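Local atomic coordinates of orotidine 5'-phosphate decarboxylase (Sulfolobus solfataricus, PDB entry 4DBD), a protein that probably catalyses the decarboxylation of orotidine 5'-monophosphate to UMP, the last step of de novo UMP biosynthesis, as a homodimeric TIM barrel. Residues 54-59 with 78-83; 108-113 with 134-139. All blocks are in the same frame, centred on the assembly; numbering follows the deposited sequence.

Contact 1: residues 54-59 with 78-83; sequences EEIIVD and FANSFI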
ATOM      1  N   GLU A  54     -19.748 -11.041  -9.017  1.00 34.55           N
ATOM      2  CA  GLU A  54     -19.132 -12.167  -8.338  1.00 38.00           C
ATOM      3  C   GLU A  54     -18.167 -11.681  -7.261  1.00 34.99           C
ATOM      4  O   GLU A  54     -18.162 -12.205  -6.145  1.00 38.53           O
ATOM      5  CB  GLU A  54     -18.404 -13.077  -9.334  1.00 41.45           C
ATOM      6  CG  GLU A  54     -19.288 -13.599 -10.467  1.00 46.74           C
ATOM      7  CD  GLU A  54     -20.286 -14.637  -9.993  1.00 58.88           C
ATOM      8  OE1 GLU A  54     -19.882 -15.547  -9.237  1.00 52.42           O
ATOM      9  OE2 GLU A  54     -21.477 -14.542 -10.374  1.00 58.99           O
ATOM     10  N   GLU A  55     -17.359 -10.675  -7.586  1.00 28.44           N
ATOM     11  CA  GLU A  55     -16.320 -10.233  -6.658  1.00 25.57           C
ATOM     12  C   GLU A  55     -16.213  -8.724  -6.486  1.00 22.48           C
ATOM     13  O   GLU A  55     -16.115  -7.963  -7.455  1.00 23.22           O
ATOM     14  CB  GLU A  55     -14.944 -10.820  -7.032  1.00 28.67           C
ATOM     15  CG  GLU A  55     -14.679 -12.208  -6.462  1.00 35.11           C
ATOM     16  CD  GLU A  55     -13.192 -12.523  -6.308  1.00 35.69           C
ATOM     17  OE1 GLU A  55     -12.751 -13.589  -6.793  1.00 36.55           O
ATOM     18  OE2 GLU A  55     -12.464 -11.716  -5.690  1.00 36.40           O
ATOM     19  N   ILE A  56     -16.240  -8.301  -5.228  1.00 21.13           N
ATOM     20  CA  ILE A  56     -15.839  -6.955  -4.873  1.00 15.38           C
ATOM     21  C   ILE A  56     -14.453  -7.080  -4.253  1.00 21.72           C
ATOM     22  O   ILE A  56     -14.274  -7.678  -3.181  1.00 20.00           O
ATOM     23  CB  ILE A  56     -16.855  -6.266  -3.945  1.00 19.58           C
ATOM     24  CG1 ILE A  56     -18.189  -6.103  -4.679  1.00 23.77           C
ATOM     25  CG2 ILE A  56     -16.336  -4.917  -3.474  1.00 21.85           C
ATOM     26  CD1 ILE A  56     -19.281  -5.545  -3.825  1.00 28.97           C
ATOM     27  N   ILE A  57     -13.461  -6.570  -4.981  1.00 17.83           N
ATOM     28  CA  ILE A  57     -12.075  -6.676  -4.560  1.00 18.56           C
ATOM     29  C   ILE A  57     -11.586  -5.322  -4.092  1.00 18.18           C
ATOM     30  O   ILE A  57     -11.748  -4.319  -4.784  1.00 25.29           O
ATOM     31  CB  ILE A  57     -11.170  -7.148  -5.719  1.00 17.38           C
ATOM     32  CG1 ILE A  57     -11.703  -8.444  -6.316  1.00 18.44           C
ATOM     33  CG2 ILE A  57      -9.718  -7.318  -5.240  1.00 16.11           C
ATOM     34  CD1 ILE A  57     -10.940  -8.894  -7.568  1.00 21.38           C
ATOM     35  N   VAL A  58     -11.002  -5.282  -2.900  1.00 14.73           N
ATOM     36  CA  VAL A  58     -10.390  -4.053  -2.431  1.00 13.08           C
ATOM     37  C   VAL A  58      -8.896  -4.168  -2.720  1.00 11.85           C
ATOM     38  O   VAL A  58      -8.254  -5.155  -2.343  1.00 16.25           O
ATOM     39  CB  VAL A  58     -10.646  -3.807  -0.926  1.00 14.87           C
ATOM     40  CG1 VAL A  58      -9.665  -2.774  -0.406  1.00 18.34           C
ATOM     41  CG2 VAL A  58     -12.087  -3.340  -0.714  1.00 23.55           C
ATOM     42  N   ASP A  59      -8.368  -3.173  -3.432  1.00 15.44           N
ATOM     43  CA  ASP A  59      -6.951  -3.149  -3.788  1.00 15.45           C
ATOM     44  C   ASP A  59      -6.293  -1.897  -3.207  1.00 12.29           C
ATOM     45  O   ASP A  59      -6.284  -0.833  -3.826  1.00 12.91           O
ATOM     46  CB  ASP A  59      -6.764  -3.218  -5.314  1.00 14.19           C
ATOM     47  CG  ASP A  59      -5.320  -3.238  -5.706  1.00 13.74           C
ATOM     48  OD1 ASP A  59      -4.483  -3.443  -4.797  1.00 15.43           O
ATOM     49  OD2 ASP A  59      -5.010  -3.068  -6.907  1.00 17.31           O
ATOM     50  N   PHE A  78     -17.070  -5.016   3.552  1.00 24.19           N
ATOM     51  CA  PHE A  78     -18.014  -5.116   2.440  1.00 25.56           C
ATOM     52  C   PHE A  78     -17.386  -5.907   1.288  1.00 32.12           C
ATOM     53  O   PHE A  78     -18.085  -6.467   0.448  1.00 35.83           O
ATOM     54  CB  PHE A  78     -18.460  -3.735   1.970  1.00 27.45           C
ATOM     55  CG  PHE A  78     -17.339  -2.870   1.482  1.00 32.26           C
ATOM     56  CD1 PHE A  78     -16.910  -2.938   0.163  1.00 23.87           C
ATOM     57  CD2 PHE A  78     -16.704  -1.996   2.345  1.00 30.48           C
ATOM     58  CE1 PHE A  78     -15.879  -2.135  -0.281  1.00 23.36           C
ATOM     59  CE2 PHE A  78     -15.674  -1.193   1.905  1.00 31.22           C
ATOM     60  CZ  PHE A  78     -15.260  -1.263   0.587  1.00 29.47           C
ATOM     61  N   ALA A  79     -16.058  -5.967   1.277  1.00 24.48           N
ATOM     62  CA  ALA A  79     -15.310  -6.632   0.210  1.00 26.87           C
ATOM     63  C   ALA A  79     -15.329  -8.151   0.323  1.00 23.54           C
ATOM     64  O   ALA A  79     -15.299  -8.704   1.427  1.00 25.24           O
ATOM     65  CB  ALA A  79     -13.872  -6.141   0.203  1.00 22.15           C
ATOM     66  N   ASN A  80     -15.351  -8.829  -0.820  1.00 23.28           N
ATOM     67  CA  ASN A  80     -15.168 -10.283  -0.845  1.00 18.54           C
ATOM     68  C   ASN A  80     -13.688 -10.676  -0.804  1.00 21.84           C
ATOM     69  O   ASN A  80     -13.336 -11.741  -0.291  1.00 22.73           O
ATOM     70  CB  ASN A  80     -15.781 -10.890  -2.119  1.00 21.65           C
ATOM     71  CG  ASN A  80     -17.215 -10.490  -2.328  1.00 25.33           C
ATOM     72  OD1 ASN A  80     -17.532  -9.732  -3.245  1.00 28.30           O
ATOM     73  ND2 ASN A  80     -18.103 -10.996  -1.474  1.00 32.07           N
ATOM     74  N   SER A  81     -12.835  -9.824  -1.371  1.00 18.29           N
ATOM     75  CA  SER A  81     -11.441 -10.186  -1.616  1.00 20.00           C
ATOM     76  C   SER A  81     -10.533  -8.982  -1.446  1.00 15.78           C
ATOM     77  O   SER A  81     -10.984  -7.846  -1.562  1.00 16.07           O
ATOM     78  CB  SER A  81     -11.282 -10.712  -3.049  1.00 20.46           C
ATOM     79  OG  SER A  81     -12.246 -11.706  -3.347  1.00 21.09           O
ATOM     80  N   PHE A  82      -9.246  -9.248  -1.228  1.00 12.75           N
ATOM     81  CA  PHE A  82      -8.265  -8.205  -0.972  1.00 14.24           C
ATOM     82  C   PHE A  82      -6.963  -8.507  -1.701  1.00 15.00           C
ATOM     83  O   PHE A  82      -6.524  -9.648  -1.751  1.00 16.46           O
ATOM     84  CB  PHE A  82      -7.976  -8.102   0.529  1.00 13.02           C
ATOM     85  CG  PHE A  82      -9.132  -7.591   1.329  1.00 14.44           C
ATOM     86  CD1 PHE A  82      -9.350  -6.232   1.457  1.00 16.77           C
ATOM     87  CD2 PHE A  82     -10.014  -8.476   1.921  1.00 19.49           C
ATOM     88  CE1 PHE A  82     -10.429  -5.759   2.189  1.00 16.73           C
ATOM     89  CE2 PHE A  82     -11.100  -8.015   2.650  1.00 23.46           C
ATOM     90  CZ  PHE A  82     -11.308  -6.663   2.785  1.00 18.35           C
ATOM     91  N   ILE A  83      -6.354  -7.470  -2.267  1.00 13.83           N
ATOM     92  CA  ILE A  83      -5.062  -7.602  -2.934  1.00 14.09           C
ATOM     93  C   ILE A  83      -3.942  -7.142  -1.994  1.00 12.48           C
ATOM     94  O   ILE A  83      -4.019  -6.068  -1.381  1.00 15.16           O
ATOM     95  CB  ILE A  83      -5.054  -6.823  -4.263  1.00 16.81           C
ATOM     96  CG1 ILE A  83      -6.023  -7.500  -5.249  1.00 13.72           C
ATOM     97  CG2 ILE A  83      -3.630  -6.712  -4.826  1.00 15.02           C
ATOM     98  CD1 ILE A  83      -6.197  -6.767  -6.557  1.00 15.21           C
TER
HETATM   99  O   HOH W   1      -6.194  -4.494  -0.633  1.00 12.09           O
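Ile57 and Ser81 face each other across two parallel strands, 55-59 and 81-83, whose axes approach to 4.6 Å at an angle of 30°. They are the third and fourth strands of a TIM barrel, joined through helix 66-73 as a beta-alpha-beta unit. Val58 lies at the centre of the pairing: its N-H goes to Ser81 O, and its carbonyl accepts Ile83 N (3.0 Å) and also a water that bridges to Ile83 O.

Just before the first bridge, Asn80 turns its side chain back onto strand 55-59. Its CG sits beside its own backbone N (chi1 -53°), bringing OD1 to Ile56 N at 2.8 Å, in the amide plane and on a lone pair, with a nearly straight N-H...O angle of 163°. Ile56 O in turn is gripped by two donors, Asn80 N and Ser81 N. With an alanine here, Ile56 N would probably be left without its acceptor and the start of the pairing less firmly held.

On the outer, helix-facing side, Val58 is wedged among three side chains. Its CB lies beside Phe82 CD1, the two side chains pointing the same way, while CG2 presses tightly on Ala79 CB (3.4 Å) and meets Phe78 CE1; Ile56 CG2 comes to the edge of that same Phe78 ring.

The other face points into the barrel. There Asp59, a predicted catalytic residue, forms salt bridges with Lys30 and Lys61 through OD2, and Ile83 CG2 packs against its OD1. Further down, Ile57 CG2 lies on Ile83 CG1 (3.7 Å), and beneath them Ser81 OG donates to Glu55 OE2 a hydrogen bond whose 2.4 Å length is doubtfully short.

Contact 2: residues 108-113 with 134-139; sequences LYLVAV and ISPKGI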
ATOM      1  N   LEU A 108      -7.819 -13.850  -0.675  1.00 18.71           N
ATOM      2  CA  LEU A 108      -6.589 -13.076  -0.827  1.00 15.15           C
ATOM      3  C   LEU A 108      -6.047 -13.251  -2.239  1.00 15.20           C
ATOM      4  O   LEU A 108      -5.994 -14.368  -2.755  1.00 19.39           O
ATOM      5  CB  LEU A 108      -5.525 -13.540   0.194  1.00 16.95           C
ATOM      6  CG  LEU A 108      -4.142 -12.881   0.186  1.00 14.58           C
ATOM      7  CD1 LEU A 108      -4.241 -11.371   0.430  1.00 16.88           C
ATOM      8  CD2 LEU A 108      -3.190 -13.540   1.196  1.00 14.93           C
ATOM      9  N   TYR A 109      -5.688 -12.136  -2.869  1.00 15.99           N
ATOM     10  CA  TYR A 109      -4.971 -12.133  -4.147  1.00 14.51           C
ATOM     11  C   TYR A 109      -3.607 -11.501  -3.908  1.00 14.44           C
ATOM     12  O   TYR A 109      -3.526 -10.430  -3.296  1.00 16.46           O
ATOM     13  CB  TYR A 109      -5.727 -11.286  -5.174  1.00 14.17           C
ATOM     14  CG  TYR A 109      -6.968 -11.944  -5.718  1.00 18.35           C
ATOM     15  CD1 TYR A 109      -6.957 -12.556  -6.963  1.00 26.60           C
ATOM     16  CD2 TYR A 109      -8.154 -11.948  -4.994  1.00 22.88           C
ATOM     17  CE1 TYR A 109      -8.089 -13.161  -7.473  1.00 25.62           C
ATOM     18  CE2 TYR A 109      -9.301 -12.550  -5.502  1.00 23.91           C
ATOM     19  CZ  TYR A 109      -9.253 -13.155  -6.739  1.00 25.71           C
ATOM     20  OH  TYR A 109     -10.368 -13.761  -7.258  1.00 31.83           O
ATOM     21  N   LEU A 110      -2.539 -12.135  -4.396  1.00 15.41           N
ATOM     22  CA  LEU A 110      -1.198 -11.592  -4.185  1.00 12.69           C
ATOM     23  C   LEU A 110      -0.611 -11.032  -5.478  1.00 16.85           C
ATOM     24  O   LEU A 110      -0.746 -11.624  -6.546  1.00 14.15           O
ATOM     25  CB  LEU A 110      -0.260 -12.647  -3.611  1.00 10.81           C
ATOM     26  CG  LEU A 110      -0.555 -13.199  -2.218  1.00 10.87           C
ATOM     27  CD1 LEU A 110       0.485 -14.249  -1.858  1.00 11.59           C
ATOM     28  CD2 LEU A 110      -0.571 -12.066  -1.173  1.00 15.19           C
ATOM     29  N   VAL A 111       0.038  -9.878  -5.373  1.00 12.08           N
ATOM     30  CA  VAL A 111       0.663  -9.251  -6.531  1.00 15.03           C
ATOM     31  C   VAL A 111       1.958  -9.973  -6.903  1.00 15.66           C
ATOM     32  O   VAL A 111       2.895 -10.046  -6.097  1.00 17.92           O
ATOM     33  CB  VAL A 111       0.953  -7.769  -6.262  1.00 13.45           C
ATOM     34  CG1 VAL A 111       1.741  -7.174  -7.433  1.00 16.75           C
ATOM     35  CG2 VAL A 111      -0.350  -7.024  -6.046  1.00 14.37           C
ATOM     36  N   ALA A 112       2.013 -10.518  -8.117  1.00 13.85           N
ATOM     37  CA  ALA A 112       3.200 -11.279  -8.541  1.00 15.62           C
ATOM     38  C   ALA A 112       4.077 -10.485  -9.496  1.00 14.00           C
ATOM     39  O   ALA A 112       5.302 -10.443  -9.334  1.00 17.02           O
ATOM     40  CB  ALA A 112       2.810 -12.628  -9.161  1.00 15.13           C
ATOM     41  N   VAL A 113       3.457  -9.902 -10.516  1.00 14.31           N
ATOM     42  CA  VAL A 113       4.167  -9.093 -11.494  1.00 13.94           C
ATOM     43  C   VAL A 113       3.365  -7.830 -11.792  1.00 18.32           C
ATOM     44  O   VAL A 113       2.160  -7.894 -12.035  1.00 18.18           O
ATOM     45  CB  VAL A 113       4.372  -9.854 -12.818  1.00 16.80           C
ATOM     46  CG1 VAL A 113       5.266  -9.041 -13.762  1.00 16.07           C
ATOM     47  CG2 VAL A 113       4.959 -11.225 -12.552  1.00 15.73           C
ATOM     48  N   ILE A 134       1.687 -19.272   0.950  1.00 20.41           N
ATOM     49  CA  ILE A 134       0.439 -18.631   1.357  1.00 18.54           C
ATOM     50  C   ILE A 134      -0.782 -19.277   0.718  1.00 21.59           C
ATOM     51  O   ILE A 134      -1.826 -19.399   1.352  1.00 19.88           O
ATOM     52  CB  ILE A 134       0.464 -17.115   1.037  1.00 18.84           C
ATOM     53  CG1 ILE A 134       1.493 -16.412   1.928  1.00 17.23           C
ATOM     54  CG2 ILE A 134      -0.919 -16.486   1.216  1.00 17.86           C
ATOM     55  CD1 ILE A 134       1.060 -16.278   3.390  1.00 17.09           C
ATOM     56  N   SER A 135      -0.642 -19.706  -0.531  1.00 19.39           N
ATOM     57  CA  SER A 135      -1.736 -20.344  -1.253  1.00 19.64           C
ATOM     58  C   SER A 135      -2.981 -19.457  -1.305  1.00 22.67           C
ATOM     59  O   SER A 135      -4.046 -19.834  -0.805  1.00 23.03           O
ATOM     60  CB  SER A 135      -2.062 -21.708  -0.630  1.00 30.06           C
ATOM     61  OG  SER A 135      -3.095 -22.356  -1.348  1.00 39.99           O
ATOM     62  N   PRO A 136      -2.847 -18.269  -1.914  1.00 21.01           N
ATOM     63  CA  PRO A 136      -3.949 -17.312  -2.063  1.00 20.41           C
ATOM     64  C   PRO A 136      -5.025 -17.844  -3.012  1.00 21.37           C
ATOM     65  O   PRO A 136      -4.788 -18.822  -3.715  1.00 18.42           O
ATOM     66  CB  PRO A 136      -3.259 -16.079  -2.676  1.00 15.03           C
ATOM     67  CG  PRO A 136      -2.054 -16.661  -3.420  1.00 14.59           C
ATOM     68  CD  PRO A 136      -1.597 -17.804  -2.551  1.00 18.42           C
ATOM     69  N   LYS A 137      -6.199 -17.220  -3.014  1.00 19.02           N
ATOM     70  CA  LYS A 137      -7.227 -17.523  -4.010  1.00 18.42           C
ATOM     71  C   LYS A 137      -6.692 -17.212  -5.407  1.00 25.14           C
ATOM     72  O   LYS A 137      -6.918 -17.966  -6.359  1.00 22.00           O
ATOM     73  CB  LYS A 137      -8.477 -16.686  -3.750  1.00 25.93           C
ATOM     74  CG  LYS A 137      -9.481 -16.677  -4.907  1.00 31.45           C
ATOM     75  CD  LYS A 137     -10.577 -17.716  -4.732  1.00 36.77           C
ATOM     76  CE  LYS A 137     -11.558 -17.688  -5.912  1.00 28.54           C
ATOM     77  NZ  LYS A 137     -11.580 -16.364  -6.587  1.00 35.45           N
ATOM     78  N   GLY A 138      -5.963 -16.106  -5.514  1.00 19.79           N
ATOM     79  CA  GLY A 138      -5.527 -15.608  -6.806  1.00 20.97           C
ATOM     80  C   GLY A 138      -4.231 -14.826  -6.762  1.00 22.22           C
ATOM     81  O   GLY A 138      -3.672 -14.572  -5.686  1.00 20.70           O
ATOM     82  N   ILE A 139      -3.755 -14.448  -7.946  1.00 18.10           N
ATOM     83  CA  ILE A 139      -2.549 -13.647  -8.078  1.00 12.70           C
ATOM     84  C   ILE A 139      -2.739 -12.627  -9.179  1.00 18.55           C
ATOM     85  O   ILE A 139      -3.489 -12.855 -10.137  1.00 16.28           O
ATOM     86  CB  ILE A 139      -1.293 -14.509  -8.381  1.00 16.49           C
ATOM     87  CG1 ILE A 139      -1.540 -15.381  -9.603  1.00 19.63           C
ATOM     88  CG2 ILE A 139      -0.922 -15.362  -7.153  1.00 18.82           C
ATOM     89  CD1 ILE A 139      -0.342 -16.250  -9.988  1.00 24.55           C
TER
HETATM   90  O   HOH W   2      -7.546 -16.613  -0.172  1.00 20.34           O
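This is a buried pairing of parallel neighbours, with Tyr109 opposite Gly138 and Leu110 opposite Ile139, where the fifth and sixth strands of the barrel begin to run together at the end of helix 124-134. Leu110 N donates to Gly138 O at 3.0 Å, and two residues earlier Leu108 O takes Gly138 N in its carbonyl plane at 3.3 Å. Lys137 N adds a weak bond to the same oxygen, and a water accepts the N-H of Leu108 at the end of the pairing.

Gly138 lies under the Tyr109 ring. The ring is laid over the glycine backbone, with CD1 3.4 Å from Gly138 CA and Gly138 N 3.9 Å above the ring plane, displaced toward its rim. Any CB on Gly138 would run into the ring at CE1, so the absence of a side chain is what lets the tyrosine lie so close to the strand. Lys137 runs alongside the ring, pointing the same way; its chain turns about CB-CG (chi2 95°) and again near its end, and NZ ends 2.9 Å from Tyr109 OH. Both polar ends converge on Glu55 OE1, Lys137 by a salt bridge and Tyr109 by a hydrogen bond.

The opposite side of the sheet is apolar. Leu108 CD2 meets Ile134 CG2 at 3.7 Å, the two side chains crossing at about a right angle, and Leu110 CD1 reaches both that methyl and Pro136 CG (3.8 Å). Leu94, Leu97 and Leu101 of helix 90-103 pack on this layer, between the strands and that helix. Two adjacent parallel strands joined through helix 124-134 are the beta-alpha-beta crossover from which a TIM barrel is built.

From the N terminus the chain first lays down strands 6-10 and 28-32. Contact 1 then closes the loop from strand 55-62 through helix 66-73 to strand 81-85. Helix 90-103 carries the chain on to strand 107-113, where contact 2 opens, and helix 124-134 leads to its second half. The two loops follow in series, neither nested nor crossed. They meet side by side in the sheet, since strands 81-85 and 107-113 are neighbours: Phe82 O is 2.9 Å from Tyr109 N, and Ile83 packs on Val111. Together the contacts tie strands three to six into one continuous arc of the barrel wall.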